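PDB 6EUD: ATP-dependent RNA helicase HrpB, which hydrolyses ATP to ADP and phosphate and binds single-stranded RNA, as a bacterial ATP-dependent helicase of the DEAH/RHA type. Local coordinates for residues Pro79-Gly84 with Gly94-Leu99; Gly84-Ala89 with Glu100-Gly105; Asp651-Asp656 with Gly692-Gly697; Ala631-Leu636 with Leu684-Ala689; Val570-Thr575 with Arg589-Gly594. One frame throughout, in Å; residues are numbered along the deposited sequence.

Contact 1: Pro79-Gly84 with Gly94-Leu99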
# COMPACT_ATOMS: atom_id res chain seq x y z
N PRO A 79 18.72 17.84 -30.57
CA PRO A 79 17.53 18.08 -29.76
C PRO A 79 17.61 19.39 -28.96
O PRO A 79 18.66 20.04 -28.89
CB PRO A 79 17.49 16.84 -28.86
CG PRO A 79 18.93 16.36 -28.78
CD PRO A 79 19.71 17.01 -29.87
N GLY A 80 16.47 19.75 -28.36
CA GLY A 80 16.23 21.05 -27.79
C GLY A 80 15.52 21.90 -28.83
O GLY A 80 14.85 22.88 -28.53
N ASP A 81 15.67 21.49 -30.08
CA ASP A 81 15.24 22.29 -31.21
C ASP A 81 14.14 21.56 -32.01
O ASP A 81 14.40 20.54 -32.63
CB ASP A 81 16.50 22.64 -32.06
CG ASP A 81 16.20 23.08 -33.49
OD1 ASP A 81 15.07 23.50 -33.78
OD2 ASP A 81 17.15 23.06 -34.33
N THR A 82 12.91 22.11 -31.99
CA THR A 82 11.65 21.54 -32.53
C THR A 82 11.22 20.24 -31.86
O THR A 82 10.02 19.99 -31.74
CB THR A 82 11.69 21.27 -34.03
OG1 THR A 82 12.95 20.72 -34.41
CG2 THR A 82 11.44 22.55 -34.79
N VAL A 83 12.17 19.40 -31.49
CA VAL A 83 11.89 18.26 -30.61
C VAL A 83 12.77 18.48 -29.41
O VAL A 83 13.99 18.61 -29.55
CB VAL A 83 12.20 16.89 -31.25
CG1 VAL A 83 11.97 15.77 -30.23
CG2 VAL A 83 11.37 16.68 -32.51
N GLY A 84 12.15 18.58 -28.24
CA GLY A 84 12.89 18.82 -27.03
C GLY A 84 12.60 17.77 -25.98
O GLY A 84 11.77 16.88 -26.18
N GLY A 94 13.63 25.26 -26.57
CA GLY A 94 13.72 26.64 -27.06
C GLY A 94 12.36 27.27 -27.31
O GLY A 94 11.34 26.65 -27.04
N PRO A 95 12.34 28.51 -27.87
CA PRO A 95 11.18 29.31 -28.31
C PRO A 95 10.64 28.67 -29.57
O PRO A 95 9.71 29.13 -30.22
CB PRO A 95 11.78 30.67 -28.61
CG PRO A 95 13.15 30.35 -29.07
CD PRO A 95 13.60 29.17 -28.24
N ASN A 96 11.22 27.51 -29.78
CA ASN A 96 11.39 26.77 -30.98
C ASN A 96 10.43 25.63 -30.95
O ASN A 96 9.58 25.53 -31.82
CB ASN A 96 12.87 26.32 -30.97
CG ASN A 96 13.24 25.28 -32.01
OD1 ASN A 96 12.45 24.46 -32.40
ND2 ASN A 96 14.50 25.29 -32.41
N THR A 97 10.57 24.79 -29.92
CA THR A 97 10.01 23.45 -29.85
C THR A 97 8.50 23.37 -30.07
O THR A 97 7.79 24.37 -29.95
CB THR A 97 10.36 22.83 -28.47
OG1 THR A 97 11.73 23.14 -28.15
CG2 THR A 97 10.23 21.35 -28.50
N ARG A 98 8.01 22.19 -30.42
CA ARG A 98 6.58 21.95 -30.45
C ARG A 98 6.29 20.58 -29.84
O ARG A 98 5.16 20.27 -29.47
CB ARG A 98 6.04 22.06 -31.87
CG ARG A 98 5.89 23.50 -32.35
CD ARG A 98 5.26 23.55 -33.72
NE ARG A 98 4.03 22.77 -33.74
CZ ARG A 98 3.36 22.47 -34.84
NH1 ARG A 98 3.80 22.89 -36.03
NH2 ARG A 98 2.25 21.75 -34.77
N LEU A 99 7.34 19.78 -29.70
CA LEU A 99 7.24 18.43 -29.17
C LEU A 99 8.27 18.25 -28.06
O LEU A 99 9.47 18.22 -28.32
CB LEU A 99 7.45 17.40 -30.29
CG LEU A 99 7.23 15.90 -30.07
CD1 LEU A 99 8.46 15.23 -29.47
CD2 LEU A 99 6.01 15.65 -29.22
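V83 and L99 form the firm end of this contact, where two parallel strands begin to pair. Their side chains lie side by side and point the same way, with V83 CG1 3.6 Å from L99 CD1, and L71 of helix 61-74 packs on both. A nearly straight hydrogen bond of 2.7 Å from G84 N to L99 O joins the backbones beside them, and R98 N bonds to T82 O at 3.3 Å. T97 wedges in next door: chi1 of -43° places OG1 beside the backbone N and CG2 anti to it, which brings CG2 to 3.4 Å from G84 N, and a side chain on G84 would be tight against it. T97 OG1 accepts a hydrogen bond from G94 N at 3.3 Å. A serine here would probably open a gap beside G84 and T82 O by losing the methyl.

The other end is looser and more open to solvent. There the amide of N96 faces D81 and the backbone of T82, but its modelled bonds are too short to be trusted in detail. The side chain of R98 leads away. The chemistry thus implies an apolar, backbone-bonded start to the strand pair in the ATP-binding domain, fringed by polar groups suited to water.

Contact 2: Gly84-Ala89 with Glu100-Gly105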
# COMPACT_ATOMS: atom_id res chain seq x y z
N GLY A 84 12.15 18.58 -28.24
CA GLY A 84 12.89 18.82 -27.03
C GLY A 84 12.60 17.77 -25.98
O GLY A 84 11.77 16.88 -26.18
N TYR A 85 13.30 17.87 -24.85
CA TYR A 85 13.10 16.97 -23.73
C TYR A 85 13.26 17.72 -22.40
O TYR A 85 13.91 18.78 -22.36
CB TYR A 85 14.07 15.77 -23.81
CG TYR A 85 15.54 16.12 -23.66
CD1 TYR A 85 16.12 16.29 -22.40
CD2 TYR A 85 16.36 16.28 -24.77
CE1 TYR A 85 17.45 16.62 -22.26
CE2 TYR A 85 17.70 16.60 -24.64
CZ TYR A 85 18.24 16.77 -23.38
OH TYR A 85 19.57 17.09 -23.22
N ARG A 86 12.66 17.19 -21.33
CA ARG A 86 12.83 17.72 -19.98
C ARG A 86 13.03 16.57 -18.98
O ARG A 86 12.35 15.55 -19.07
CB ARG A 86 11.63 18.56 -19.55
CG ARG A 86 11.41 19.81 -20.36
CD ARG A 86 10.15 20.52 -19.91
NE ARG A 86 9.81 21.60 -20.82
CZ ARG A 86 10.29 22.83 -20.72
NH1 ARG A 86 11.12 23.13 -19.74
NH2 ARG A 86 9.94 23.76 -21.60
N MET A 87 13.94 16.75 -18.03
CA MET A 87 14.19 15.72 -17.02
C MET A 87 14.20 16.33 -15.61
O MET A 87 13.96 17.53 -15.44
CB MET A 87 15.51 15.00 -17.30
CG MET A 87 15.48 14.06 -18.50
SD MET A 87 16.82 14.30 -19.68
CE MET A 87 18.25 14.28 -18.61
N ARG A 88 14.47 15.50 -14.60
CA ARG A 88 14.49 15.97 -13.21
C ARG A 88 15.62 16.96 -12.92
O ARG A 88 15.51 17.79 -12.03
CB ARG A 88 14.59 14.78 -12.25
CG ARG A 88 14.42 15.17 -10.78
CD ARG A 88 14.13 13.97 -9.90
NE ARG A 88 15.34 13.34 -9.39
CZ ARG A 88 15.36 12.33 -8.52
NH1 ARG A 88 14.22 11.83 -8.07
NH2 ARG A 88 16.52 11.83 -8.11
N ALA A 89 16.71 16.87 -13.68
CA ALA A 89 17.85 17.75 -13.44
C ALA A 89 18.45 18.25 -14.74
O ALA A 89 19.65 18.53 -14.78
CB ALA A 89 18.92 17.04 -12.61
N GLU A 100 7.79 18.14 -26.83
CA GLU A 100 8.67 17.93 -25.69
C GLU A 100 8.55 16.49 -25.19
O GLU A 100 7.45 15.95 -25.09
CB GLU A 100 8.34 18.94 -24.59
CG GLU A 100 8.58 20.39 -25.01
CD GLU A 100 8.28 21.41 -23.91
OE1 GLU A 100 7.73 21.01 -22.86
OE2 GLU A 100 8.59 22.61 -24.09
N VAL A 101 9.69 15.88 -24.89
CA VAL A 101 9.73 14.50 -24.40
C VAL A 101 10.17 14.51 -22.94
O VAL A 101 11.35 14.62 -22.65
CB VAL A 101 10.68 13.61 -25.23
CG1 VAL A 101 10.57 12.16 -24.78
CG2 VAL A 101 10.38 13.74 -26.72
N VAL A 102 9.20 14.36 -22.04
CA VAL A 102 9.45 14.55 -20.61
C VAL A 102 9.48 13.23 -19.84
O VAL A 102 9.02 12.20 -20.34
CB VAL A 102 8.39 15.47 -20.00
CG1 VAL A 102 8.33 16.79 -20.76
CG2 VAL A 102 7.02 14.80 -20.02
N THR A 103 10.04 13.28 -18.63
CA THR A 103 10.11 12.12 -17.74
C THR A 103 10.45 12.52 -16.31
O THR A 103 10.66 13.70 -16.02
CB THR A 103 11.17 11.12 -18.17
OG1 THR A 103 11.17 10.01 -17.26
CG2 THR A 103 12.54 11.79 -18.14
N GLU A 104 10.53 11.53 -15.42
CA GLU A 104 10.90 11.74 -14.02
C GLU A 104 10.03 12.77 -13.28
O GLU A 104 10.55 13.63 -12.56
CB GLU A 104 12.36 12.17 -13.92
CG GLU A 104 13.33 11.08 -14.33
CD GLU A 104 14.77 11.53 -14.29
OE1 GLU A 104 15.61 10.72 -13.86
OE2 GLU A 104 15.06 12.69 -14.67
N GLY A 105 8.71 12.67 -13.45
CA GLY A 105 7.77 13.53 -12.75
C GLY A 105 7.60 14.91 -13.35
O GLY A 105 6.83 15.71 -12.81
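G84 O accepts a hydrogen bond from V101 N at 2.6 Å, and G84 has no side chain on the face that carries E100. Y85 comes next, on the opposite face with V101. Its CB lies 4.3 Å from V101 CB, and its ring leads away from strand 99-102, both residues packing on A68 of helix 61-74. R86 is held by backbone and side chain: its N bonds to V101 O at 3.2 Å, its O takes a weak bond from T103 N, and its side chain, extended from CG to NE, reaches back along the sheet to E100. The grip is side-on, NE to OE1 at 3.0 Å and NH2 to OE2 at 3.1 Å. The carboxylate sits at the guanidinium edge but is turned 60° from its plane, so both nitrogens meet the oxygens from above the carboxylate plane. This pair gives the largely buried E100 a countercharge, and the aliphatic root of R86 still packs on V102 CG1.

These are neighbouring parallel strands of the RecA-like, P-loop NTPase sheet, and the turn T103-E104-G105 that follows matches helicase motif Ib. M87 lays its CG 3.7 Å from T103 CG2, while T103 OG1 bonds to E58 O. At R88 the link passes to a side chain: R88 N bonds to E104 OE2 at 2.9 Å, on the anti side of the carboxylate; E104 OE1 forms a salt bridge with R61.

Contact 3: Asp651-Asp656 with Gly692-Gly697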
# COMPACT_ATOMS: atom_id res chain seq x y z
N ASP A 651 -26.22 3.17 15.16
CA ASP A 651 -24.79 3.28 15.42
C ASP A 651 -24.42 2.81 16.82
O ASP A 651 -24.21 3.61 17.72
CB ASP A 651 -24.32 4.72 15.21
CG ASP A 651 -24.36 5.13 13.76
OD1 ASP A 651 -23.91 4.33 12.90
OD2 ASP A 651 -24.84 6.25 13.47
N TRP A 652 -24.34 1.49 16.99
CA TRP A 652 -23.97 0.93 18.28
C TRP A 652 -22.46 1.02 18.44
O TRP A 652 -21.72 0.82 17.48
CB TRP A 652 -24.47 -0.52 18.42
CG TRP A 652 -25.92 -0.67 18.08
CD1 TRP A 652 -26.44 -1.05 16.88
CD2 TRP A 652 -27.05 -0.39 18.94
NE1 TRP A 652 -27.81 -1.03 16.94
CE2 TRP A 652 -28.21 -0.64 18.18
CE3 TRP A 652 -27.18 0.04 20.26
CZ2 TRP A 652 -29.49 -0.48 18.71
CZ3 TRP A 652 -28.44 0.20 20.78
CH2 TRP A 652 -29.59 -0.06 20.01
N PRO A 653 -21.99 1.33 19.65
CA PRO A 653 -20.56 1.37 19.96
C PRO A 653 -19.90 0.00 19.92
O PRO A 653 -20.49 -0.99 20.35
CB PRO A 653 -20.51 1.96 21.38
CG PRO A 653 -21.82 1.64 21.94
CD PRO A 653 -22.79 1.77 20.80
N ALA A 654 -18.69 -0.04 19.41
CA ALA A 654 -17.88 -1.23 19.51
C ALA A 654 -17.54 -1.46 20.98
O ALA A 654 -17.20 -0.52 21.70
CB ALA A 654 -16.63 -1.10 18.66
N VAL A 655 -17.64 -2.70 21.42
CA VAL A 655 -17.39 -3.04 22.81
C VAL A 655 -16.59 -4.32 22.90
O VAL A 655 -16.68 -5.05 23.88
CB VAL A 655 -18.70 -3.19 23.61
CG1 VAL A 655 -19.37 -1.83 23.75
CG2 VAL A 655 -19.63 -4.19 22.92
N ASP A 656 -15.79 -4.59 21.88
CA ASP A 656 -14.79 -5.66 21.96
C ASP A 656 -13.64 -5.19 22.85
O ASP A 656 -13.45 -3.99 23.02
CB ASP A 656 -14.29 -6.01 20.57
CG ASP A 656 -13.74 -4.81 19.85
OD1 ASP A 656 -14.55 -3.94 19.45
OD2 ASP A 656 -12.51 -4.74 19.67
N GLY A 692 -23.10 4.79 29.29
CA GLY A 692 -22.77 6.17 29.00
C GLY A 692 -22.39 6.37 27.55
O GLY A 692 -22.53 7.47 27.02
N LEU A 693 -21.93 5.30 26.89
CA LEU A 693 -21.61 5.34 25.45
C LEU A 693 -22.83 5.64 24.55
O LEU A 693 -22.66 5.98 23.38
CB LEU A 693 -20.98 4.01 25.01
CG LEU A 693 -19.59 3.73 25.63
CD1 LEU A 693 -19.10 2.30 25.41
CD2 LEU A 693 -18.59 4.71 25.07
N LEU A 694 -24.04 5.53 25.09
CA LEU A 694 -25.26 5.72 24.30
C LEU A 694 -25.94 7.00 24.69
O LEU A 694 -25.98 7.35 25.87
CB LEU A 694 -26.23 4.57 24.51
CG LEU A 694 -25.73 3.16 24.21
CD1 LEU A 694 -26.80 2.17 24.62
CD2 LEU A 694 -25.39 3.02 22.75
N ASP A 695 -26.49 7.72 23.71
CA ASP A 695 -27.33 8.86 24.04
C ASP A 695 -28.65 8.34 24.64
O ASP A 695 -28.90 7.13 24.69
CB ASP A 695 -27.58 9.78 22.82
CG ASP A 695 -28.26 9.07 21.64
OD1 ASP A 695 -29.20 8.27 21.84
OD2 ASP A 695 -27.87 9.35 20.48
N TRP A 696 -29.47 9.27 25.10
CA TRP A 696 -30.72 8.92 25.75
C TRP A 696 -31.59 8.06 24.84
O TRP A 696 -32.15 7.05 25.30
CB TRP A 696 -31.47 10.19 26.15
CG TRP A 696 -32.71 9.89 26.89
CD1 TRP A 696 -32.83 9.61 28.22
CD2 TRP A 696 -34.04 9.83 26.35
NE1 TRP A 696 -34.15 9.38 28.54
CE2 TRP A 696 -34.91 9.51 27.41
CE3 TRP A 696 -34.57 10.02 25.07
CZ2 TRP A 696 -36.29 9.38 27.23
CZ3 TRP A 696 -35.95 9.88 24.90
CH2 TRP A 696 -36.79 9.57 25.97
N GLY A 697 -31.68 8.44 23.57
CA GLY A 697 -32.49 7.72 22.61
C GLY A 697 -32.10 6.26 22.44
O GLY A 697 -32.94 5.36 22.47
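L694 carries its CG anti to its own carbonyl carbon (chi1 -56°), and this swings one methyl, CD2, up to the ring of P653. L693 adopts a similar first torsion (-66°) and brings its CB against the same proline from the neighbouring position. P653 is thus met by two successive leucines: CD lies 3.5 Å from L694 CD2, the two side chains crossing at about a right angle, while CG lies 4.0 Å from L693 CB. Proline suits this place because its compact ring is apolar and holds the extended chain stiff. W652 adds a wider surface, with CE3 4.3 Å from L694 CD2; its NE1 is occupied by L647 O, leaving the benzenoid part of the indole to meet the leucine. V655 makes a looser approach, CG1 to L693 CD1 at 4.5 Å.

L640 of helix 631-646 touches both V655 and L694, so the two loops close over one patch of that helix. Each loop also ends in an aspartate at a helix N-cap, D656 before helix 657-662 and D695 before helix 696-705. Every contact between the segments is apolar, which implies that the loops are held by shape and exclusion of water, not by directional bonds.

Contact 4: Ala631-Leu636 with Leu684-Ala689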
# COMPACT_ATOMS: atom_id res chain seq x y z
N ALA A 631 -22.34 -9.42 36.44
CA ALA A 631 -23.22 -10.09 35.48
C ALA A 631 -23.99 -9.07 34.65
O ALA A 631 -24.13 -9.24 33.42
CB ALA A 631 -24.18 -11.02 36.19
N GLU A 632 -24.43 -8.00 35.30
CA GLU A 632 -25.19 -6.95 34.62
C GLU A 632 -24.36 -6.15 33.59
O GLU A 632 -24.81 -5.89 32.47
CB GLU A 632 -25.80 -5.99 35.64
CG GLU A 632 -26.66 -4.93 35.01
CD GLU A 632 -27.12 -3.90 36.01
OE1 GLU A 632 -26.27 -3.34 36.73
OE2 GLU A 632 -28.35 -3.68 36.10
N ALA A 633 -23.15 -5.74 33.99
CA ALA A 633 -22.24 -5.05 33.07
C ALA A 633 -21.91 -5.91 31.88
O ALA A 633 -21.95 -5.43 30.75
CB ALA A 633 -20.95 -4.63 33.78
N GLU A 634 -21.59 -7.17 32.12
CA GLU A 634 -21.23 -8.10 31.05
C GLU A 634 -22.41 -8.34 30.12
O GLU A 634 -22.25 -8.36 28.91
CB GLU A 634 -20.71 -9.43 31.63
CG GLU A 634 -20.46 -10.52 30.59
CD GLU A 634 -19.38 -10.12 29.56
OE1 GLU A 634 -18.56 -9.22 29.86
OE2 GLU A 634 -19.33 -10.72 28.47
N GLN A 635 -23.59 -8.54 30.69
CA GLN A 635 -24.81 -8.71 29.90
C GLN A 635 -25.08 -7.47 29.03
O GLN A 635 -25.47 -7.59 27.87
CB GLN A 635 -26.02 -9.00 30.80
CG GLN A 635 -26.14 -10.47 31.21
CD GLN A 635 -26.37 -11.37 30.01
OE1 GLN A 635 -27.45 -11.34 29.39
NE2 GLN A 635 -25.35 -12.14 29.65
N LEU A 636 -24.85 -6.29 29.59
CA LEU A 636 -24.95 -5.06 28.82
C LEU A 636 -23.97 -5.10 27.65
O LEU A 636 -24.35 -4.87 26.50
CB LEU A 636 -24.70 -3.82 29.70
CG LEU A 636 -24.70 -2.46 28.96
CD1 LEU A 636 -26.02 -2.14 28.27
CD2 LEU A 636 -24.33 -1.34 29.90
N LEU A 684 -15.48 1.32 40.24
CA LEU A 684 -16.06 1.97 39.07
C LEU A 684 -17.27 1.21 38.57
O LEU A 684 -17.22 -0.01 38.44
CB LEU A 684 -15.03 2.09 37.95
CG LEU A 684 -13.82 2.94 38.31
CD1 LEU A 684 -12.72 2.73 37.29
CD2 LEU A 684 -14.22 4.41 38.39
N ASP A 685 -18.35 1.94 38.31
CA ASP A 685 -19.60 1.36 37.83
C ASP A 685 -19.51 1.11 36.34
O ASP A 685 -19.83 1.98 35.52
CB ASP A 685 -20.79 2.27 38.15
CG ASP A 685 -22.13 1.56 38.01
OD1 ASP A 685 -22.25 0.64 37.17
OD2 ASP A 685 -23.07 1.93 38.73
N ILE A 686 -19.08 -0.10 36.01
CA ILE A 686 -18.77 -0.46 34.64
C ILE A 686 -19.99 -0.44 33.75
O ILE A 686 -19.91 -0.05 32.59
CB ILE A 686 -18.09 -1.86 34.58
CG1 ILE A 686 -16.72 -1.81 35.28
CG2 ILE A 686 -17.97 -2.38 33.15
CD1 ILE A 686 -15.78 -0.77 34.71
N TYR A 687 -21.13 -0.85 34.32
CA TYR A 687 -22.42 -0.85 33.62
C TYR A 687 -22.82 0.55 33.22
O TYR A 687 -23.25 0.78 32.10
CB TYR A 687 -23.52 -1.45 34.50
CG TYR A 687 -24.92 -1.26 33.96
CD1 TYR A 687 -25.70 -0.14 34.33
CD2 TYR A 687 -25.49 -2.19 33.10
CE1 TYR A 687 -27.00 0.04 33.83
CE2 TYR A 687 -26.78 -2.04 32.62
CZ TYR A 687 -27.54 -0.92 32.98
OH TYR A 687 -28.81 -0.78 32.48
N GLN A 688 -22.71 1.48 34.16
CA GLN A 688 -23.07 2.86 33.90
C GLN A 688 -22.13 3.47 32.86
O GLN A 688 -22.57 4.22 31.99
CB GLN A 688 -23.04 3.67 35.18
CG GLN A 688 -24.08 4.77 35.16
CD GLN A 688 -25.48 4.22 34.99
OE1 GLN A 688 -25.95 3.42 35.81
NE2 GLN A 688 -26.16 4.62 33.92
N ALA A 689 -20.85 3.13 32.94
CA ALA A 689 -19.86 3.68 32.02
C ALA A 689 -20.12 3.21 30.59
O ALA A 689 -20.14 4.02 29.67
CB ALA A 689 -18.45 3.30 32.45
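Y687 and E632 supply the contact between a flat charged group and an aromatic ring. With E632 CG anti to the backbone N (chi1 -176°) and the chain extended beyond it, the carboxylate reaches across and lies over one face of the tyrosine. Its plane is turned only 21° from the ring, and CD sits 3.7 Å above it, offset toward the rim. The aliphatic part of the glutamate joins in, CG lying 3.5 Å from Y687 CD2, so a long side chain that is apolar at its root and charged at its end fits a place at the protein surface.

The apolar contacts are buried more deeply. L636 crosses Y687 at about a right angle and sets its CD2 3.5 Å from Y687 CD2. A633 sits where the helices come closest: its CA is near the plane of the tyrosine ring, at the edge, and its CB is 3.8 Å from I686 CG2. A residue as small as alanine suits this approach, since the two CA atoms of A633 and Y687 are 4.2 Å apart.

The polar work is done within one segment. D685 occupies the N-cap, and its OD1 accepts from Q688 N at 3.2 Å.

Among its neighbours, helix 631-646 continues this packing through L636 onto L690 and R691 of helix 686-692. I686 faces L627 and W629 in the loop before helix 631-646, while Q635 OE1 takes a hydrogen bond from Y722 N, just past strand 717-721.

Contact 5: Val570-Thr575 with Arg589-Gly594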
# COMPACT_ATOMS: atom_id res chain seq x y z
N VAL A 570 10.17 13.51 22.30
CA VAL A 570 10.00 12.70 23.50
C VAL A 570 8.62 12.87 24.09
O VAL A 570 8.20 13.98 24.41
CB VAL A 570 11.07 13.04 24.56
CG1 VAL A 570 10.81 12.28 25.84
CG2 VAL A 570 12.44 12.73 24.03
N GLN A 571 7.92 11.76 24.24
CA GLN A 571 6.62 11.78 24.88
C GLN A 571 6.70 11.05 26.22
O GLN A 571 7.56 10.19 26.44
CB GLN A 571 5.55 11.18 23.95
CG GLN A 571 5.89 9.82 23.36
CD GLN A 571 6.68 9.88 22.05
OE1 GLN A 571 7.36 10.87 21.75
NE2 GLN A 571 6.59 8.82 21.27
N GLN A 572 5.82 11.45 27.14
CA GLN A 572 5.84 10.96 28.52
C GLN A 572 4.66 10.03 28.77
O GLN A 572 3.54 10.29 28.31
CB GLN A 572 5.79 12.15 29.47
CG GLN A 572 6.17 11.88 30.92
CD GLN A 572 6.07 13.15 31.76
OE1 GLN A 572 6.89 13.38 32.64
NE2 GLN A 572 5.06 13.97 31.49
N SER A 573 4.89 8.95 29.51
CA SER A 573 3.86 7.95 29.74
C SER A 573 4.02 7.28 31.10
O SER A 573 4.99 6.56 31.34
CB SER A 573 3.91 6.89 28.64
OG SER A 573 2.92 5.90 28.83
N ASP A 574 3.06 7.52 31.99
CA ASP A 574 3.10 6.95 33.34
C ASP A 574 2.27 5.67 33.43
O ASP A 574 1.29 5.49 32.70
CB ASP A 574 2.60 7.98 34.36
CG ASP A 574 3.38 9.28 34.30
OD1 ASP A 574 4.57 9.25 33.91
OD2 ASP A 574 2.81 10.33 34.66
N THR A 575 2.68 4.76 34.31
CA THR A 575 1.96 3.51 34.46
C THR A 575 1.85 3.12 35.92
O THR A 575 2.84 3.10 36.65
CB THR A 575 2.64 2.36 33.70
OG1 THR A 575 2.77 2.71 32.32
CG2 THR A 575 1.82 1.09 33.80
N ARG A 589 7.49 6.07 35.53
CA ARG A 589 7.34 7.03 34.44
C ARG A 589 8.33 6.68 33.33
O ARG A 589 9.53 6.48 33.60
CB ARG A 589 7.57 8.46 34.93
CG ARG A 589 7.79 9.49 33.83
CD ARG A 589 7.55 10.89 34.37
NE ARG A 589 6.13 11.14 34.58
CZ ARG A 589 5.63 12.19 35.22
NH1 ARG A 589 6.43 13.11 35.73
NH2 ARG A 589 4.31 12.32 35.36
N ARG A 590 7.83 6.57 32.09
CA ARG A 590 8.66 6.25 30.93
C ARG A 590 8.72 7.43 29.95
O ARG A 590 7.69 7.91 29.45
CB ARG A 590 8.13 5.00 30.23
CG ARG A 590 9.07 4.43 29.16
CD ARG A 590 8.36 3.52 28.15
NE ARG A 590 7.46 2.58 28.81
CZ ARG A 590 7.81 1.38 29.27
NH1 ARG A 590 9.07 0.95 29.16
NH2 ARG A 590 6.90 0.60 29.85
N LEU A 591 9.93 7.91 29.68
CA LEU A 591 10.12 8.83 28.56
C LEU A 591 10.41 8.01 27.30
O LEU A 591 11.29 7.09 27.35
CB LEU A 591 11.25 9.81 28.86
CG LEU A 591 10.97 10.68 30.10
CD1 LEU A 591 12.06 11.73 30.35
CD2 LEU A 591 9.62 11.33 29.92
N GLN A 592 9.69 8.25 26.20
CA GLN A 592 9.98 7.34 25.10
C GLN A 592 10.10 8.20 23.79
O GLN A 592 9.54 9.31 23.65
CB GLN A 592 8.89 6.27 24.97
CG GLN A 592 7.53 6.94 24.65
CD GLN A 592 6.33 6.21 25.23
OE1 GLN A 592 5.81 5.24 24.67
NE2 GLN A 592 5.73 6.88 26.27
N ILE A 593 10.93 7.76 22.87
CA ILE A 593 10.94 8.30 21.53
C ILE A 593 10.30 7.26 20.62
O ILE A 593 10.94 6.26 20.27
CB ILE A 593 12.35 8.64 21.06
CG1 ILE A 593 12.97 9.69 21.97
CG2 ILE A 593 12.28 9.18 19.68
CD1 ILE A 593 14.37 10.02 21.63
N GLY A 594 9.04 7.46 20.28
CA GLY A 594 8.29 6.42 19.59
C GLY A 594 8.21 5.18 20.47
O GLY A 594 7.78 5.26 21.61
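Q571 and S573 pair with Q592 and R590 across two antiparallel strands, each a hydrogen-bonded pair joined by two backbone bonds, such as Q592 N to Q571 O at 2.9 Å, and the strands run at 155° to each other. Q572 and D574 face L591 and R589 in the non-hydrogen-bonded pairs that alternate with these. D574 and R589 lie alongside one another, and the arginine grips the carboxylate side-on, NE to OD1 at 2.5 Å and NH2 to OD2 at 2.6 Å. Both oxygens are met on the syn side, and the two planes are only 26° apart. The arginine gets there by staying extended through chi2 and bending at chi3 (-73°). Q572 covers one guanidinium face, its CD 3.4 Å above the plane, without bonding to it. NH2 also forms a salt bridge with E610, so R589 serves two acids, and an alanine in its place would probably leave the buried D574 without its countercharge.

These strands form a beta hairpin in the HrpB connector region, and strand 596-602 extends it to a three-stranded antiparallel sheet. L591 lies beside Q572, with CD2 3.6 Å from its CG, an apolar contact made by the aliphatic part of the glutamine. On the other face the two glutamines Q571 and Q592 cross at about a right angle, their CG atoms 3.6 Å apart. At the start of the segment V570 sends CG2 of its branched side chain to within 3.7 Å of I593 CG1, and V563 of helix 559-565 packs on both residues.

In the fold
The contacts fall into three groups. Contacts 1 and 2, with centres about 12 Å apart, share G84 and cross along the chain: both join strands 83-87 and 99-102, the first at the start of the pair and the second further on, in the mixed sheet of the ATP-binding domain. Contact 5 follows much later in the hairpin of the connector region, its centre about 48 Å from that of contact 2. Contacts 4 and 3 come last and also cross, their centres about 13 Å apart; helices 686-692 and 696-705 follow each other there. Both lie across the chain's centre from contacts 1 and 2, with the centres of contacts 1 and 4 about 76 Å apart, so the two groups are local contacts of distant parts of the chain.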